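Local coordinates for YHR177W (Saccharomyces cerevisiae, PDB 4M8B), which probably acts as a transcriptional regulator, binding DNA through the fungal WOPR domain, which is caught here in complex with DNA, at residues G50-F55 with L142-T147; K79-R84 with K120-L125. All coordinates share one frame; numbering follows the deposited sequence.

Contact 1. Residues G50-F55 with L142-T147; sequences GNIFVF and LIAYYT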
loop_
_atom_site.group_PDB
_atom_site.type_symbol
_atom_site.label_atom_id
_atom_site.label_comp_id
_atom_site.label_asym_id
_atom_site.label_seq_id
_atom_site.Cartn_x
_atom_site.Cartn_y
_atom_site.Cartn_z
ATOM N N GLY C 50 4.678 5.471 6.289
ATOM C CA GLY C 50 5.950 5.024 5.758
ATOM C C GLY C 50 6.054 3.511 5.680
ATOM O O GLY C 50 6.930 2.974 5.000
ATOM N N ASN C 51 5.164 2.819 6.382
ATOM C CA ASN C 51 5.151 1.362 6.358
ATOM C C ASN C 51 4.670 0.808 5.021
ATOM O O ASN C 51 3.616 1.198 4.516
ATOM C CB ASN C 51 4.287 0.811 7.495
ATOM C CG ASN C 51 5.012 0.800 8.826
ATOM O OD1 ASN C 51 6.076 1.396 8.971
ATOM N ND2 ASN C 51 4.435 0.114 9.805
ATOM N N ILE C 52 5.451 -0.101 4.451
ATOM C CA ILE C 52 5.056 -0.778 3.225
ATOM C C ILE C 52 5.087 -2.281 3.451
ATOM O O ILE C 52 6.031 -2.807 4.043
ATOM C CB ILE C 52 5.989 -0.420 2.061
ATOM C CG1 ILE C 52 5.879 1.071 1.739
ATOM C CG2 ILE C 52 5.658 -1.252 0.837
ATOM C CD1 ILE C 52 6.842 1.539 0.667
ATOM N N PHE C 53 4.053 -2.972 2.986
ATOM C CA PHE C 53 3.986 -4.420 3.139
ATOM C C PHE C 53 3.793 -5.093 1.796
ATOM O O PHE C 53 3.026 -4.621 0.958
ATOM C CB PHE C 53 2.832 -4.816 4.062
ATOM C CG PHE C 53 2.943 -4.259 5.450
ATOM C CD1 PHE C 53 2.406 -3.020 5.757
ATOM C CD2 PHE C 53 3.573 -4.977 6.451
ATOM C CE1 PHE C 53 2.502 -2.502 7.041
ATOM C CE2 PHE C 53 3.673 -4.466 7.737
ATOM C CZ PHE C 53 3.135 -3.226 8.032
ATOM N N VAL C 54 4.488 -6.205 1.603
ATOM C CA VAL C 54 4.294 -7.036 0.427
ATOM C C VAL C 54 4.133 -8.476 0.878
ATOM O O VAL C 54 4.877 -8.950 1.737
ATOM C CB VAL C 54 5.481 -6.937 -0.546
ATOM C CG1 VAL C 54 5.309 -7.923 -1.695
ATOM C CG2 VAL C 54 5.615 -5.518 -1.073
ATOM N N PHE C 55 3.149 -9.165 0.313
ATOM C CA PHE C 55 2.970 -10.582 0.605
ATOM C C PHE C 55 2.536 -11.375 -0.619
ATOM O O PHE C 55 1.792 -10.882 -1.465
ATOM C CB PHE C 55 1.997 -10.805 1.775
ATOM C CG PHE C 55 0.625 -10.217 1.563
ATOM C CD1 PHE C 55 0.354 -8.906 1.927
ATOM C CD2 PHE C 55 -0.400 -10.980 1.025
ATOM C CE1 PHE C 55 -0.909 -8.362 1.746
ATOM C CE2 PHE C 55 -1.667 -10.442 0.842
ATOM C CZ PHE C 55 -1.920 -9.131 1.204
ATOM N N LEU C 142 0.589 -5.414 -2.422
ATOM C CA LEU C 142 1.372 -4.338 -1.837
ATOM C C LEU C 142 0.474 -3.358 -1.093
ATOM O O LEU C 142 -0.488 -2.829 -1.653
ATOM C CB LEU C 142 2.207 -3.627 -2.908
ATOM C CG LEU C 142 3.208 -2.594 -2.384
ATOM C CD1 LEU C 142 4.408 -2.472 -3.309
ATOM C CD2 LEU C 142 2.530 -1.245 -2.216
ATOM N N ILE C 143 0.792 -3.130 0.177
ATOM C CA ILE C 143 0.055 -2.181 1.001
ATOM C C ILE C 143 1.010 -1.099 1.499
ATOM O O ILE C 143 2.091 -1.402 2.005
ATOM C CB ILE C 143 -0.593 -2.869 2.215
ATOM C CG1 ILE C 143 -1.240 -4.192 1.801
ATOM C CG2 ILE C 143 -1.619 -1.958 2.864
ATOM C CD1 ILE C 143 -2.470 -4.028 0.935
ATOM N N ALA C 144 0.614 0.160 1.348
ATOM C CA ALA C 144 1.444 1.270 1.801
ATOM C C ALA C 144 0.631 2.259 2.621
ATOM O O ALA C 144 -0.426 2.715 2.188
ATOM C CB ALA C 144 2.101 1.966 0.617
ATOM N N TYR C 145 1.127 2.585 3.811
ATOM C CA TYR C 145 0.459 3.550 4.670
ATOM C C TYR C 145 1.198 4.878 4.659
ATOM O O TYR C 145 2.429 4.923 4.631
ATOM C CB TYR C 145 0.356 3.024 6.102
ATOM C CG TYR C 145 -0.478 1.776 6.236
ATOM C CD1 TYR C 145 -1.840 1.851 6.483
ATOM C CD2 TYR C 145 0.096 0.522 6.116
ATOM C CE1 TYR C 145 -2.605 0.710 6.610
ATOM C CE2 TYR C 145 -0.662 -0.624 6.242
ATOM C CZ TYR C 145 -2.011 -0.524 6.489
ATOM O OH TYR C 145 -2.765 -1.668 6.610
ATOM N N TYR C 146 0.433 5.961 4.686
ATOM C CA TYR C 146 1.003 7.298 4.697
ATOM C C TYR C 146 -0.049 8.289 5.162
ATOM O O TYR C 146 -1.166 7.901 5.505
ATOM C CB TYR C 146 1.530 7.672 3.310
ATOM C CG TYR C 146 0.476 7.671 2.228
ATOM C CD1 TYR C 146 -0.004 6.480 1.703
ATOM C CD2 TYR C 146 -0.029 8.860 1.724
ATOM C CE1 TYR C 146 -0.965 6.474 0.715
ATOM C CE2 TYR C 146 -0.990 8.863 0.732
ATOM C CZ TYR C 146 -1.452 7.667 0.231
ATOM O OH TYR C 146 -2.408 7.665 -0.755
ATOM N N THR C 147 0.303 9.567 5.181
ATOM C CA THR C 147 -0.628 10.589 5.640
ATOM C C THR C 147 -0.555 11.834 4.770
ATOM O O THR C 147 0.487 12.129 4.186
ATOM C CB THR C 147 -0.365 10.967 7.109
ATOM O OG1 THR C 147 -1.349 11.911 7.547
ATOM C CG2 THR C 147 1.017 11.575 7.257
#

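Contact 2. Residues K79-R84 with K120-L125; sequences KFLVYR and KKTFSL. With EDO (1,2-ethanediol), chain D; nucleotides of chain A.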
loop_
_atom_site.group_PDB
_atom_site.type_symbol
_atom_site.label_atom_id
_atom_site.label_comp_id
_atom_site.label_asym_id
_atom_site.label_seq_id
_atom_site.Cartn_x
_atom_site.Cartn_y
_atom_site.Cartn_z
ATOM N N LYS C 79 -3.269 3.175 -11.028
ATOM C CA LYS C 79 -3.472 1.739 -10.926
ATOM C C LYS C 79 -3.564 1.325 -9.463
ATOM O O LYS C 79 -3.627 0.137 -9.148
ATOM C CB LYS C 79 -2.340 0.994 -11.634
ATOM C CG LYS C 79 -2.165 1.388 -13.092
ATOM C CD LYS C 79 -1.046 0.602 -13.761
ATOM C CE LYS C 79 -0.907 0.986 -15.226
ATOM N NZ LYS C 79 0.157 0.200 -15.910
ATOM N N PHE C 80 -3.571 2.315 -8.576
ATOM C CA PHE C 80 -3.670 2.067 -7.141
ATOM C C PHE C 80 -5.104 2.193 -6.649
ATOM O O PHE C 80 -5.910 2.916 -7.231
ATOM C CB PHE C 80 -2.811 3.061 -6.357
ATOM C CG PHE C 80 -1.337 2.917 -6.589
ATOM C CD1 PHE C 80 -0.625 1.888 -5.995
ATOM C CD2 PHE C 80 -0.655 3.825 -7.383
ATOM C CE1 PHE C 80 0.737 1.757 -6.201
ATOM C CE2 PHE C 80 0.706 3.702 -7.592
ATOM C CZ PHE C 80 1.404 2.666 -7.000
ATOM N N LEU C 81 -5.413 1.483 -5.569
ATOM C CA LEU C 81 -6.636 1.732 -4.822
ATOM C C LEU C 81 -6.267 2.549 -3.590
ATOM O O LEU C 81 -5.236 2.306 -2.965
ATOM C CB LEU C 81 -7.316 0.419 -4.423
ATOM C CG LEU C 81 -8.012 -0.316 -5.570
ATOM C CD1 LEU C 81 -8.671 -1.601 -5.092
ATOM C CD2 LEU C 81 -9.032 0.598 -6.225
ATOM N N VAL C 82 -7.094 3.532 -3.253
ATOM C CA VAL C 82 -6.826 4.389 -2.105
ATOM C C VAL C 82 -7.979 4.362 -1.105
ATOM O O VAL C 82 -9.148 4.329 -1.490
ATOM C CB VAL C 82 -6.553 5.843 -2.538
ATOM C CG1 VAL C 82 -6.374 6.737 -1.323
ATOM C CG2 VAL C 82 -5.323 5.903 -3.418
ATOM N N TYR C 83 -7.643 4.377 0.181
ATOM C CA TYR C 83 -8.649 4.361 1.233
ATOM C C TYR C 83 -8.320 5.405 2.297
ATOM O O TYR C 83 -7.153 5.729 2.518
ATOM C CB TYR C 83 -8.721 2.978 1.877
ATOM C CG TYR C 83 -8.885 1.828 0.908
ATOM C CD1 TYR C 83 -7.801 1.326 0.206
ATOM C CD2 TYR C 83 -10.118 1.224 0.718
ATOM C CE1 TYR C 83 -7.944 0.264 -0.669
ATOM C CE2 TYR C 83 -10.270 0.162 -0.155
ATOM C CZ TYR C 83 -9.179 -0.312 -0.844
ATOM O OH TYR C 83 -9.325 -1.368 -1.716
ATOM N N ARG C 84 -9.347 5.923 2.963
ATOM C CA ARG C 84 -9.155 6.941 3.989
ATOM C C ARG C 84 -9.681 6.478 5.342
ATOM O O ARG C 84 -10.786 5.946 5.433
ATOM C CB ARG C 84 -9.836 8.245 3.571
ATOM C CG ARG C 84 -9.366 8.760 2.223
ATOM C CD ARG C 84 -9.183 10.261 2.243
ATOM N NE ARG C 84 -10.456 10.963 2.166
ATOM C CZ ARG C 84 -10.664 12.184 2.643
ATOM N NH1 ARG C 84 -9.681 12.839 3.246
ATOM N NH2 ARG C 84 -11.856 12.745 2.524
ATOM N N LYS C 120 -4.198 4.741 2.981
ATOM C CA LYS C 120 -3.649 3.470 2.525
ATOM C C LYS C 120 -3.832 3.331 1.020
ATOM O O LYS C 120 -4.905 3.623 0.490
ATOM C CB LYS C 120 -4.317 2.295 3.252
ATOM C CG LYS C 120 -4.214 0.963 2.518
ATOM C CD LYS C 120 -4.686 -0.204 3.383
ATOM C CE LYS C 120 -6.137 -0.047 3.804
ATOM N NZ LYS C 120 -6.600 -1.198 4.632
ATOM N N LYS C 121 -2.780 2.899 0.334
ATOM C CA LYS C 121 -2.879 2.603 -1.091
ATOM C C LYS C 121 -2.414 1.176 -1.355
ATOM O O LYS C 121 -1.472 0.696 -0.726
ATOM C CB LYS C 121 -2.093 3.618 -1.928
ATOM C CG LYS C 121 -0.589 3.546 -1.776
ATOM C CD LYS C 121 0.058 4.845 -2.239
ATOM C CE LYS C 121 -0.458 5.263 -3.598
ATOM N NZ LYS C 121 0.102 6.579 -4.017
ATOM N N THR C 122 -3.090 0.496 -2.275
ATOM C CA THR C 122 -2.827 -0.916 -2.517
ATOM C C THR C 122 -2.566 -1.176 -3.990
ATOM O O THR C 122 -3.018 -0.426 -4.853
ATOM C CB THR C 122 -4.007 -1.803 -2.054
ATOM O OG1 THR C 122 -5.181 -1.470 -2.805
ATOM C CG2 THR C 122 -4.284 -1.599 -0.571
ATOM N N PHE C 123 -1.840 -2.252 -4.264
ATOM C CA PHE C 123 -1.520 -2.645 -5.625
ATOM C C PHE C 123 -1.335 -4.154 -5.673
ATOM O O PHE C 123 -0.730 -4.738 -4.775
ATOM C CB PHE C 123 -0.241 -1.943 -6.092
ATOM C CG PHE C 123 0.132 -2.240 -7.516
ATOM C CD1 PHE C 123 0.844 -3.386 -7.838
ATOM C CD2 PHE C 123 -0.223 -1.371 -8.534
ATOM C CE1 PHE C 123 1.188 -3.662 -9.150
ATOM C CE2 PHE C 123 0.118 -1.640 -9.849
ATOM C CZ PHE C 123 0.825 -2.787 -10.158
ATOM N N SER C 124 -1.867 -4.786 -6.713
ATOM C CA SER C 124 -1.701 -6.224 -6.888
ATOM C C SER C 124 -0.997 -6.526 -8.203
ATOM O O SER C 124 -1.321 -5.948 -9.240
ATOM C CB SER C 124 -3.048 -6.949 -6.822
ATOM O OG SER C 124 -3.937 -6.467 -7.811
ATOM N N LEU C 125 -0.029 -7.433 -8.148
ATOM C CA LEU C 125 0.738 -7.809 -9.326
ATOM C C LEU C 125 0.745 -9.319 -9.503
ATOM O O LEU C 125 1.182 -10.054 -8.616
ATOM C CB LEU C 125 2.176 -7.304 -9.207
ATOM C CG LEU C 125 3.146 -7.776 -10.292
ATOM C CD1 LEU C 125 2.852 -7.080 -11.610
ATOM C CD2 LEU C 125 4.589 -7.547 -9.869
HETATM C C1 EDO D . -3.687 -5.442 -2.886
HETATM O O1 EDO D . -2.937 -6.343 -3.711
HETATM C C2 EDO D . -4.745 -6.235 -2.133
HETATM O O2 EDO D . -4.146 -6.876 -1.001
ATOM P P DG A 11 -7.422 -5.931 -5.985
ATOM O OP1 DG A 11 -7.366 -6.952 -7.051
ATOM O OP2 DG A 11 -6.183 -5.602 -5.246
ATOM O "O5'" DG A 11 -8.007 -4.582 -6.610
ATOM C "C5'" DG A 11 -8.630 -4.559 -7.900
ATOM C "C4'" DG A 11 -10.057 -5.087 -7.878
ATOM O "O4'" DG A 11 -10.768 -4.577 -6.730
ATOM C "C3'" DG A 11 -10.929 -4.652 -9.046
ATOM O "O3'" DG A 11 -10.754 -5.534 -10.147
ATOM C "C2'" DG A 11 -12.350 -4.690 -8.478
ATOM C "C1'" DG A 11 -12.159 -4.623 -6.968
ATOM N N9 DG A 11 -12.787 -3.486 -6.288
ATOM C C8 DG A 11 -12.156 -2.501 -5.565
ATOM N N7 DG A 11 -12.976 -1.621 -5.051
ATOM C C5 DG A 11 -14.233 -2.051 -5.453
ATOM C C6 DG A 11 -15.510 -1.498 -5.198
ATOM O O6 DG A 11 -15.801 -0.484 -4.545
ATOM N N1 DG A 11 -16.520 -2.251 -5.793
ATOM C C2 DG A 11 -16.320 -3.390 -6.539
ATOM N N2 DG A 11 -17.419 -3.982 -7.034
ATOM N N3 DG A 11 -15.127 -3.917 -6.783
ATOM C C4 DG A 11 -14.133 -3.197 -6.212
ATOM P P DT A 10 -7.344 -5.341 0.573
ATOM O OP1 DT A 10 -6.161 -6.233 0.539
ATOM O OP2 DT A 10 -7.184 -3.907 0.895
ATOM O "O5'" DT A 10 -8.097 -5.466 -0.826
ATOM C "C5'" DT A 10 -8.428 -6.760 -1.302
ATOM C "C4'" DT A 10 -9.210 -6.720 -2.609
ATOM O "O4'" DT A 10 -10.600 -6.374 -2.361
ATOM C "C3'" DT A 10 -8.730 -5.724 -3.669
ATOM O "O3'" DT A 10 -8.544 -6.405 -4.928
ATOM C "C2'" DT A 10 -9.877 -4.714 -3.716
ATOM C "C1'" DT A 10 -11.057 -5.641 -3.477
ATOM N N1 DT A 10 -12.390 -5.012 -3.172
ATOM C C2 DT A 10 -13.547 -5.567 -3.705
ATOM O O2 DT A 10 -13.571 -6.552 -4.429
ATOM N N3 DT A 10 -14.708 -4.921 -3.358
ATOM C C4 DT A 10 -14.832 -3.804 -2.550
ATOM O O4 DT A 10 -15.931 -3.307 -2.306
ATOM C C5 DT A 10 -13.587 -3.280 -2.028
ATOM C C7 DT A 10 -13.577 -2.069 -1.139
ATOM C C6 DT A 10 -12.444 -3.899 -2.357
HETATM O O HOH W 1 -7.285 -2.692 -1.673
#

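Contact 1. Residues G50-F55 with L142-T147
F53 and I143 form the hydrogen-bonded antiparallel pair in the tightly packed part of this contact. F53 N donates a hydrogen bond to I143 O at 2.7 Å, and I143 N donates one to F53 O at 2.8 Å. On the face of F53, the rim atom CE1 of its ring reaches CE2 of Y145 at 3.8 Å, arriving at the edge of the tyrosine ring rather than over it. Y145 is held at its far end too, where OH bonds to D67 and W65. F55 has CG between the backbone N and the carbonyl carbon (chi1 58°), which swings the ring back toward the neighbouring strand, so that I143 CG1 lies at its edge, 4.2 Å from CE1. Strands 51-56 and 137-147 are adjacent in the antiparallel sheet of the WOPR domain, and their segments 51-55 and 142-147 run at 171° to each other. The opposite face is aliphatic: V54 CG2 meets L142 CD1 at 4.0 Å, I52 CG1 meets A144 CB at 4.0 Å, and helix 16-28 packs on V54 and L142. Toward G50 the fit slackens. G50 N still reaches Y145 O at 2.8 Å, but from above the carbonyl plane, no beta bridge forms there, Y146 hardly touches segment 50-55, and the strand runs on to partly exposed T147.

Contact 2. Residues K79-R84 with K120-L125
K121 lies over one face of the F80 ring, with CE 3.9 Å from F80 CG and offset toward the rim. Its NZ also sits over that face, 4.7 Å from the ring centroid and 20° off the normal, which satisfies the geometry of a cation-pi pair; I13 O takes a hydrogen bond from the same nitrogen. The lysine gets there by a first torsion that sets CG between the backbone N and the carbonyl carbon (chi1 68°), followed by a bend at chi3. F123 meets F80 differently: its CB touches F80 CE1 at 3.8 Å, and the two ring planes are inclined at 58°, neither stacked nor edge-to-face. Both phenylalanines also pack on L19 of helix 16-28.

L81, Y83, K120 and T122 project from the other face. T122 crosses the Y83 side chain at about a right angle, OG1 lying in the ring plane at its edge, 3.9 Å from CE1. A water bonded to T122 OG1 donates to O5' and OP2 of DT10 of chain A. Beside it, L81 CD1 comes within 3.4 Å of O5' of DG11 of chain A. The chain of K120, bent at chi3, brings CE within 4.2 Å of Y83 CD1, but its NZ offers that ring at most a weak attraction; it is salt-bridged to D67 and makes a cation-pi contact with W71.

Backbone bonds fix this layout in the pairs L81-T122 and Y83-K120, including T122 N to L81 O at 2.9 Å. One face of this antiparallel strand pair thus packs inward against a helix, while the other meets the sugar-phosphate backbone and the methyl of one thymine base, consistent with a DNA-binding surface of the WOPR domain.

Both contacts belong to one antiparallel sheet, their centres 9 Å apart, in the strand order 51-56, 137-147, 113-128, 80-88. The two middle strands are bonded directly, L142 N to F123 O (2.8 Å) and A144 N to K121 O (3.0 Å), while I143 CD1 packs on T122 CG2 and Y146 on K121. Along the chain contact 2 is nested within the loop closed by contact 1, since 79-84 and 120-125 both fall between 50-55 and 142-147. Helix 16-28 packs against side chains from both contacts on one side of the sheet; the DNA lies on the other, consistent with a sheet that turns one face to the helix and one to nucleic acid.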